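Local coordinates for protein acetyltransferase (Agrobacterium tumefaciens, PDB 2FSR) that probably transfers an acetyl group from acetyl-CoA to a substrate not yet identified, at residues L40-M52 against Y64-L77. Sequence-based numbering, arbitrary orientation. Where two conformers were deposited one is given.
Sequences LAMADFPAYRDFM and YDLPSTWGVFCHDL
Arg49 NH1 reaches Tyr64 O at 2.8 Å, tying helix 45-52 to the loop that leads into helix 66-77; these two helices follow strand 35-38 in this GNAT domain, and their axes run at 126°. The carbonyl oxygen lies in the guanidinium plane and the N-H points nearly straight at it (164°), although NH1 stands above the carbonyl plane. NH1 also makes a weak bond to Thr69 OG1, whose own proton goes to Asp65 O. A water accepts from Arg49 NH2 and donates to Tyr64 O, so that it bridges NH2 to the same oxygen, the second leg being long at 3.3 Å. Next to it, Tyr64 N donates to Met52 O at 2.9 Å; Ser57 OG is bonded to the same oxygen, and Tyr64 OH is satisfied by Val60 O.

Farther along, Phe45, Tyr48, Trp70 and Phe73 form an aromatic cluster. Phe45 fits a hole formed by Leu66, Thr69, Trp70 and Phe73; it packs edge-to-face on Phe73, and Trp70 packs edge-to-face on it (planes at 87°). Leu40 CD2 covers the opposite face of Phe73, 3.7 Å from the centroid. At the buried side, Asp76 OD2 is bonded to Gln101 NE2 and to a water, which lies 2.6 Å from Tyr48 OH.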
ATOM      1  N   LEU A  40      -1.524 -10.951   2.155  1.00  8.13           N
ATOM      2  CA  LEU A  40      -0.920 -11.572   0.984  1.00  7.80           C
ATOM      3  C   LEU A  40      -0.888 -13.091   1.127  1.00  8.25           C
ATOM      4  O   LEU A  40      -0.709 -13.627   2.233  1.00  8.90           O
ATOM      5  CB  LEU A  40       0.513 -11.067   0.798  1.00  8.25           C
ATOM      6  CG  LEU A  40       0.703  -9.836  -0.089  1.00  5.61           C
ATOM      7  CD1 LEU A  40       0.060  -8.574   0.532  1.00  7.98           C
ATOM      8  CD2 LEU A  40       2.183  -9.588  -0.423  1.00  8.48           C
ATOM      9  N   ALA A  41      -1.054 -13.759  -0.010  1.00  8.58           N
ATOM     10  CA  ALA A  41      -0.928 -15.209  -0.107  1.00  9.48           C
ATOM     11  C   ALA A  41      -0.190 -15.568  -1.383  1.00  9.39           C
ATOM     12  O   ALA A  41      -0.177 -14.785  -2.327  1.00  8.95           O
ATOM     13  CB  ALA A  41      -2.306 -15.887  -0.091  1.00 10.33           C
HETATM   14  N   MSE A  42       0.403 -16.756  -1.434  1.00 10.38           N
HETATM   15  CA  MSE A  42       1.132 -17.139  -2.641  1.00 11.16           C
HETATM   16  C   MSE A  42       0.270 -17.132  -3.889  1.00 10.54           C
HETATM   17  O   MSE A  42       0.785 -16.844  -4.978  1.00 12.62           O
HETATM   18  CB  MSE A  42       1.789 -18.512  -2.505  1.00 11.96           C
HETATM   19  CG  MSE A  42       3.108 -18.483  -1.849  1.00 14.75           C
HETATM   20 SE   MSE A  42       4.337 -17.150  -2.587  0.57 15.29          SE
HETATM   21  CE  MSE A  42       4.833 -17.954  -4.178  1.00 13.57           C
ATOM     22  N   ALA A  43      -1.021 -17.460  -3.738  1.00 10.09           N
ATOM     23  CA  ALA A  43      -1.953 -17.454  -4.872  1.00  9.55           C
ATOM     24  C   ALA A  43      -2.015 -16.098  -5.556  1.00  9.35           C
ATOM     25  O   ALA A  43      -2.450 -16.006  -6.717  1.00  9.68           O
ATOM     26  CB  ALA A  43      -3.349 -17.880  -4.444  1.00 10.91           C
ATOM     27  N   ASP A  44      -1.635 -15.049  -4.822  1.00  8.87           N
ATOM     28  CA  ASP A  44      -1.673 -13.698  -5.350  1.00  8.42           C
ATOM     29  C   ASP A  44      -0.458 -13.362  -6.226  1.00  7.85           C
ATOM     30  O   ASP A  44      -0.479 -12.367  -6.975  1.00  8.42           O
ATOM     31  CB  ASP A  44      -1.692 -12.677  -4.212  1.00  9.23           C
ATOM     32  CG  ASP A  44      -2.850 -12.868  -3.261  1.00 10.79           C
ATOM     33  OD1 ASP A  44      -3.986 -13.223  -3.703  1.00 11.77           O
ATOM     34  OD2 ASP A  44      -2.623 -12.639  -2.054  1.00  9.71           O
ATOM     35  N   PHE A  45       0.609 -14.150  -6.134  1.00  7.99           N
ATOM     36  CA  PHE A  45       1.833 -13.774  -6.828  1.00  8.06           C
ATOM     37  C   PHE A  45       1.737 -13.717  -8.361  1.00  8.18           C
ATOM     38  O   PHE A  45       2.295 -12.824  -8.963  1.00  8.07           O
ATOM     39  CB  PHE A  45       3.056 -14.604  -6.398  1.00  7.80           C
ATOM     40  CG  PHE A  45       4.348 -14.003  -6.856  1.00  8.37           C
ATOM     41  CD1 PHE A  45       4.740 -12.750  -6.371  1.00  7.88           C
ATOM     42  CD2 PHE A  45       5.147 -14.646  -7.804  1.00  8.86           C
ATOM     43  CE1 PHE A  45       5.924 -12.152  -6.807  1.00  8.91           C
ATOM     44  CE2 PHE A  45       6.324 -14.058  -8.243  1.00 11.09           C
ATOM     45  CZ  PHE A  45       6.725 -12.809  -7.746  1.00  9.68           C
ATOM     46  N   PRO A  46       1.072 -14.686  -8.994  1.00  8.65           N
ATOM     47  CA  PRO A  46       1.029 -14.619 -10.446  1.00  8.23           C
ATOM     48  C   PRO A  46       0.454 -13.319 -11.024  1.00  7.86           C
ATOM     49  O   PRO A  46       1.069 -12.758 -11.941  1.00  8.57           O
ATOM     50  CB  PRO A  46       0.184 -15.842 -10.827  1.00  8.45           C
ATOM     51  CG  PRO A  46       0.456 -16.820  -9.726  1.00  9.16           C
ATOM     52  CD  PRO A  46       0.467 -15.938  -8.490  1.00  9.25           C
ATOM     53  N   ALA A  47      -0.688 -12.851 -10.516  1.00  8.13           N
ATOM     54  CA  ALA A  47      -1.301 -11.617 -11.060  1.00  9.32           C
ATOM     55  C   ALA A  47      -0.421 -10.423 -10.702  1.00  9.47           C
ATOM     56  O   ALA A  47      -0.285  -9.464 -11.488  1.00  9.81           O
ATOM     57  CB  ALA A  47      -2.699 -11.439 -10.525  1.00  9.46           C
ATOM     58  N   TYR A  48       0.193 -10.476  -9.516  1.00  8.96           N
ATOM     59  CA  TYR A  48       1.102  -9.408  -9.090  1.00  9.01           C
ATOM     60  C   TYR A  48       2.294  -9.309 -10.030  1.00  8.31           C
ATOM     61  O   TYR A  48       2.680  -8.202 -10.429  1.00  8.70           O
ATOM     62  CB  TYR A  48       1.548  -9.669  -7.641  1.00  8.54           C
ATOM     63  CG  TYR A  48       2.473  -8.638  -7.026  1.00  9.13           C
ATOM     64  CD1 TYR A  48       1.965  -7.463  -6.461  1.00  9.81           C
ATOM     65  CD2 TYR A  48       3.839  -8.842  -7.005  1.00  8.22           C
ATOM     66  CE1 TYR A  48       2.821  -6.533  -5.892  1.00 11.04           C
ATOM     67  CE2 TYR A  48       4.706  -7.916  -6.436  1.00  8.53           C
ATOM     68  CZ  TYR A  48       4.187  -6.763  -5.891  1.00  9.41           C
ATOM     69  OH  TYR A  48       5.048  -5.848  -5.315  1.00 11.45           O
ATOM     70  N   ARG A  49       2.867 -10.457 -10.393  1.00  8.17           N
ATOM     71  CA  ARG A  49       4.037 -10.499 -11.262  1.00  8.80           C
ATOM     72  C   ARG A  49       3.646 -10.026 -12.665  1.00  9.33           C
ATOM     73  O   ARG A  49       4.389  -9.273 -13.293  1.00  9.62           O
ATOM     74  CB  ARG A  49       4.613 -11.924 -11.296  1.00  8.69           C
ATOM     75  CG  ARG A  49       5.732 -12.159 -12.281  1.00  9.25           C
ATOM     76  CD  ARG A  49       6.922 -11.223 -12.096  1.00 11.22           C
ATOM     77  NE  ARG A  49       7.860 -11.385 -13.216  1.00 10.84           N
ATOM     78  CZ  ARG A  49       8.616 -10.418 -13.733  1.00 11.87           C
ATOM     79  NH1 ARG A  49       8.587  -9.179 -13.228  1.00 10.02           N
ATOM     80  NH2 ARG A  49       9.411 -10.672 -14.774  1.00 12.68           N
ATOM     81  N   ASP A  50       2.489 -10.471 -13.155  1.00 10.53           N
ATOM     82  CA  ASP A  50       1.965  -9.987 -14.442  1.00 11.53           C
ATOM     83  C   ASP A  50       1.954  -8.455 -14.463  1.00 11.58           C
ATOM     84  O   ASP A  50       2.464  -7.831 -15.406  1.00 12.33           O
ATOM     85  CB  ASP A  50       0.540 -10.510 -14.709  1.00 12.66           C
ATOM     86  CG  ASP A  50       0.490 -11.994 -15.075  1.00 15.27           C
ATOM     87  OD1 ASP A  50       1.545 -12.624 -15.321  1.00 18.91           O
ATOM     88  OD2 ASP A  50      -0.644 -12.533 -15.123  1.00 18.72           O
ATOM     89  N   PHE A  51       1.435  -7.857 -13.396  1.00 10.80           N
ATOM     90  CA  PHE A  51       1.381  -6.400 -13.307  1.00 10.39           C
ATOM     91  C   PHE A  51       2.795  -5.802 -13.294  1.00 10.39           C
ATOM     92  O   PHE A  51       3.111  -4.880 -14.056  1.00 10.20           O
ATOM     93  CB  PHE A  51       0.620  -5.964 -12.043  1.00 11.40           C
ATOM     94  CG  PHE A  51       0.707  -4.479 -11.763  1.00 11.77           C
ATOM     95  CD1 PHE A  51      -0.141  -3.599 -12.410  1.00 13.85           C
ATOM     96  CD2 PHE A  51       1.635  -3.974 -10.867  1.00 11.87           C
ATOM     97  CE1 PHE A  51      -0.062  -2.210 -12.160  1.00 14.71           C
ATOM     98  CE2 PHE A  51       1.718  -2.592 -10.612  1.00 14.13           C
ATOM     99  CZ  PHE A  51       0.865  -1.721 -11.264  1.00 13.61           C
HETATM  100  N   MSE A  52       3.644  -6.325 -12.408  1.00  9.23           N
HETATM  101  CA  MSE A  52       4.971  -5.758 -12.190  1.00  9.85           C
HETATM  102  C   MSE A  52       5.922  -5.902 -13.370  1.00  9.76           C
HETATM  103  O   MSE A  52       6.864  -5.120 -13.504  1.00 10.81           O
HETATM  104  CB  MSE A  52       5.601  -6.330 -10.909  1.00  9.91           C
HETATM  105  CG  MSE A  52       4.812  -5.984  -9.662  1.00 11.02           C
HETATM  106 SE   MSE A  52       5.173  -4.140  -9.103  0.75 14.00          SE
HETATM  107  CE  MSE A  52       6.764  -4.580  -8.024  1.00 15.32           C
ATOM    108  N   TYR A  64       9.608  -4.317 -13.582  1.00 13.18           N
ATOM    109  CA  TYR A  64      10.601  -4.958 -12.740  1.00 12.59           C
ATOM    110  C   TYR A  64      10.936  -6.329 -13.271  1.00 12.23           C
ATOM    111  O   TYR A  64      10.104  -6.955 -13.912  1.00 12.64           O
ATOM    112  CB  TYR A  64      10.021  -5.123 -11.339  1.00 13.32           C
ATOM    113  CG  TYR A  64       9.856  -3.803 -10.625  1.00 14.09           C
ATOM    114  CD1 TYR A  64      10.960  -3.179 -10.037  1.00 14.56           C
ATOM    115  CD2 TYR A  64       8.617  -3.180 -10.548  1.00 13.69           C
ATOM    116  CE1 TYR A  64      10.822  -1.960  -9.380  1.00 15.92           C
ATOM    117  CE2 TYR A  64       8.466  -1.948  -9.895  1.00 14.04           C
ATOM    118  CZ  TYR A  64       9.571  -1.358  -9.313  1.00 15.58           C
ATOM    119  OH  TYR A  64       9.443  -0.149  -8.666  1.00 17.56           O
ATOM    120  N   ASP A  65      12.146  -6.791 -12.975  1.00 12.13           N
ATOM    121  CA  ASP A  65      12.480  -8.163 -13.294  1.00 11.70           C
ATOM    122  C   ASP A  65      11.893  -9.083 -12.226  1.00 11.20           C
ATOM    123  O   ASP A  65      11.308  -8.616 -11.231  1.00 10.66           O
ATOM    124  CB  ASP A  65      13.990  -8.338 -13.518  1.00 12.51           C
ATOM    125  CG  ASP A  65      14.823  -8.091 -12.271  1.00 13.60           C
ATOM    126  OD1 ASP A  65      14.291  -8.074 -11.139  1.00 13.70           O
ATOM    127  OD2 ASP A  65      16.055  -7.951 -12.415  1.00 18.11           O
ATOM    128  N   LEU A  66      12.069 -10.390 -12.393  1.00 10.14           N
ATOM    129  CA  LEU A  66      11.459 -11.345 -11.463  1.00  9.94           C
ATOM    130  C   LEU A  66      12.045 -11.277 -10.038  1.00  9.32           C
ATOM    131  O   LEU A  66      11.280 -11.244  -9.072  1.00  9.68           O
ATOM    132  CB  LEU A  66      11.504 -12.769 -12.042  1.00 10.20           C
ATOM    133  CG  LEU A  66      10.958 -13.894 -11.167  1.00 10.39           C
ATOM    134  CD1 LEU A  66       9.500 -13.718 -10.782  1.00 11.64           C
ATOM    135  CD2 LEU A  66      11.156 -15.215 -11.874  1.00 10.51           C
ATOM    136  N   PRO A  67      13.387 -11.292  -9.894  1.00  9.25           N
ATOM    137  CA  PRO A  67      13.925 -11.184  -8.532  1.00  9.93           C
ATOM    138  C   PRO A  67      13.456  -9.936  -7.791  1.00  9.27           C
ATOM    139  O   PRO A  67      13.122 -10.022  -6.602  1.00 10.01           O
ATOM    140  CB  PRO A  67      15.448 -11.185  -8.740  1.00  9.94           C
ATOM    141  CG  PRO A  67      15.634 -11.857 -10.066  1.00 11.30           C
ATOM    142  CD  PRO A  67      14.457 -11.501 -10.896  1.00  9.62           C
ATOM    143  N   SER A  68      13.412  -8.792  -8.477  0.60  9.58           N
ATOM    144  CA  SER A  68      12.950  -7.556  -7.829  0.60  9.31           C
ATOM    145  C   SER A  68      11.470  -7.669  -7.461  0.60  9.53           C
ATOM    146  O   SER A  68      11.066  -7.253  -6.371  0.60  9.83           O
ATOM    147  CB  SER A  68      13.200  -6.325  -8.712  0.60  9.73           C
ATOM    148  OG  SER A  68      14.586  -6.146  -8.965  0.60  9.59           O
ATOM    149  N   THR A  69      10.666  -8.254  -8.351  1.00  9.01           N
ATOM    150  CA  THR A  69       9.235  -8.416  -8.068  1.00  8.51           C
ATOM    151  C   THR A  69       9.013  -9.281  -6.828  1.00  7.56           C
ATOM    152  O   THR A  69       8.200  -8.965  -5.936  1.00  7.67           O
ATOM    153  CB  THR A  69       8.489  -9.038  -9.251  1.00  8.58           C
ATOM    154  OG1 THR A  69       8.634  -8.194 -10.398  1.00  9.56           O
ATOM    155  CG2 THR A  69       6.998  -9.175  -8.917  1.00  9.30           C
ATOM    156  N   TRP A  70       9.760 -10.381  -6.760  1.00  7.00           N
ATOM    157  CA  TRP A  70       9.689 -11.261  -5.605  1.00  7.17           C
ATOM    158  C   TRP A  70      10.142 -10.550  -4.325  1.00  7.14           C
ATOM    159  O   TRP A  70       9.493 -10.681  -3.283  1.00  8.36           O
ATOM    160  CB  TRP A  70      10.513 -12.528  -5.860  1.00  6.61           C
ATOM    161  CG  TRP A  70      10.521 -13.512  -4.718  1.00  6.98           C
ATOM    162  CD1 TRP A  70      11.608 -13.906  -3.980  1.00  6.88           C
ATOM    163  CD2 TRP A  70       9.385 -14.214  -4.169  1.00  7.55           C
ATOM    164  NE1 TRP A  70      11.222 -14.805  -2.999  1.00  7.07           N
ATOM    165  CE2 TRP A  70       9.867 -15.012  -3.093  1.00  6.58           C
ATOM    166  CE3 TRP A  70       8.008 -14.239  -4.466  1.00  6.19           C
ATOM    167  CZ2 TRP A  70       9.029 -15.839  -2.336  1.00  7.00           C
ATOM    168  CZ3 TRP A  70       7.179 -15.061  -3.702  1.00  7.46           C
ATOM    169  CH2 TRP A  70       7.693 -15.859  -2.650  1.00  6.19           C
ATOM    170  N   GLY A  71      11.236  -9.806  -4.409  1.00  8.27           N
ATOM    171  CA  GLY A  71      11.691  -9.053  -3.238  1.00  7.41           C
ATOM    172  C   GLY A  71      10.657  -8.052  -2.736  1.00  7.56           C
ATOM    173  O   GLY A  71      10.432  -7.974  -1.532  1.00  8.74           O
ATOM    174  N   VAL A  72      10.025  -7.287  -3.630  1.00  7.15           N
ATOM    175  CA  VAL A  72       8.965  -6.361  -3.171  1.00  7.93           C
ATOM    176  C   VAL A  72       7.776  -7.107  -2.551  1.00  7.36           C
ATOM    177  O   VAL A  72       7.240  -6.703  -1.512  1.00  6.91           O
ATOM    178  CB  VAL A  72       8.471  -5.442  -4.317  1.00  8.10           C
ATOM    179  CG1 VAL A  72       7.410  -4.456  -3.804  1.00 10.36           C
ATOM    180  CG2 VAL A  72       9.654  -4.659  -4.905  1.00 10.47           C
ATOM    181  N   PHE A  73       7.358  -8.211  -3.174  1.00  7.00           N
ATOM    182  CA  PHE A  73       6.224  -8.989  -2.647  1.00  6.55           C
ATOM    183  C   PHE A  73       6.551  -9.491  -1.234  1.00  6.16           C
ATOM    184  O   PHE A  73       5.719  -9.452  -0.331  1.00  6.16           O
ATOM    185  CB  PHE A  73       5.951 -10.149  -3.607  1.00  7.13           C
ATOM    186  CG  PHE A  73       4.649 -10.879  -3.380  1.00  6.91           C
ATOM    187  CD1 PHE A  73       3.416 -10.315  -3.781  1.00  7.46           C
ATOM    188  CD2 PHE A  73       4.659 -12.176  -2.853  1.00  6.82           C
ATOM    189  CE1 PHE A  73       2.214 -11.020  -3.615  1.00  7.49           C
ATOM    190  CE2 PHE A  73       3.454 -12.897  -2.692  1.00  7.53           C
ATOM    191  CZ  PHE A  73       2.231 -12.307  -3.070  1.00  8.78           C
ATOM    192  N   CYS A  74       7.783  -9.967  -1.053  1.00  6.50           N
ATOM    193  CA  CYS A  74       8.194 -10.426   0.272  1.00  6.47           C
ATOM    194  C   CYS A  74       8.294  -9.280   1.298  1.00  6.17           C
ATOM    195  O   CYS A  74       7.867  -9.464   2.453  1.00  7.57           O
ATOM    196  CB  CYS A  74       9.508 -11.164   0.189  1.00  6.13           C
ATOM    197  SG  CYS A  74       9.376 -12.802  -0.643  1.00  7.76           S
ATOM    198  N   HIS A  75       8.797  -8.125   0.860  1.00  6.43           N
ATOM    199  CA  HIS A  75       8.821  -6.897   1.687  1.00  6.39           C
ATOM    200  C   HIS A  75       7.382  -6.540   2.090  1.00  7.28           C
ATOM    201  O   HIS A  75       7.103  -6.216   3.256  1.00  7.82           O
ATOM    202  CB  HIS A  75       9.496  -5.784   0.879  1.00  6.13           C
ATOM    203  CG  HIS A  75       9.067  -4.402   1.256  1.00  6.17           C
ATOM    204  ND1 HIS A  75       9.846  -3.579   2.043  1.00  7.14           N
ATOM    205  CD2 HIS A  75       7.964  -3.688   0.920  1.00  8.79           C
ATOM    206  CE1 HIS A  75       9.232  -2.413   2.184  1.00  7.51           C
ATOM    207  NE2 HIS A  75       8.103  -2.445   1.492  1.00  8.91           N
ATOM    208  N   ASP A  76       6.469  -6.635   1.122  1.00  7.11           N
ATOM    209  CA  ASP A  76       5.068  -6.286   1.364  1.00  6.74           C
ATOM    210  C   ASP A  76       4.434  -7.102   2.519  1.00  6.39           C
ATOM    211  O   ASP A  76       3.692  -6.587   3.349  1.00  7.17           O
ATOM    212  CB  ASP A  76       4.263  -6.503   0.083  1.00  6.70           C
ATOM    213  CG  ASP A  76       4.556  -5.469  -1.010  1.00  7.33           C
ATOM    214  OD1 ASP A  76       5.049  -4.354  -0.698  1.00  9.47           O
ATOM    215  OD2 ASP A  76       4.231  -5.755  -2.194  1.00  8.52           O
ATOM    216  N   LEU A  77       4.752  -8.402   2.560  1.00  6.37           N
ATOM    217  CA  LEU A  77       4.263  -9.280   3.600  1.00  6.94           C
ATOM    218  C   LEU A  77       5.073  -9.088   4.881  1.00  7.54           C
ATOM    219  O   LEU A  77       4.496  -8.907   5.953  1.00  8.24           O
ATOM    220  CB  LEU A  77       4.318 -10.742   3.111  1.00  7.52           C
ATOM    221  CG  LEU A  77       3.858 -11.843   4.075  1.00  8.56           C
ATOM    222  CD1 LEU A  77       4.884 -12.174   5.147  1.00 10.61           C
ATOM    223  CD2 LEU A  77       2.486 -11.536   4.732  1.00 10.36           C
TER
HETATM  224  O   HOH W   1       4.069  -3.749  -4.077  1.00 14.93           O
HETATM  225  O   HOH W   2      10.665  -8.789 -16.550  1.00 24.03           O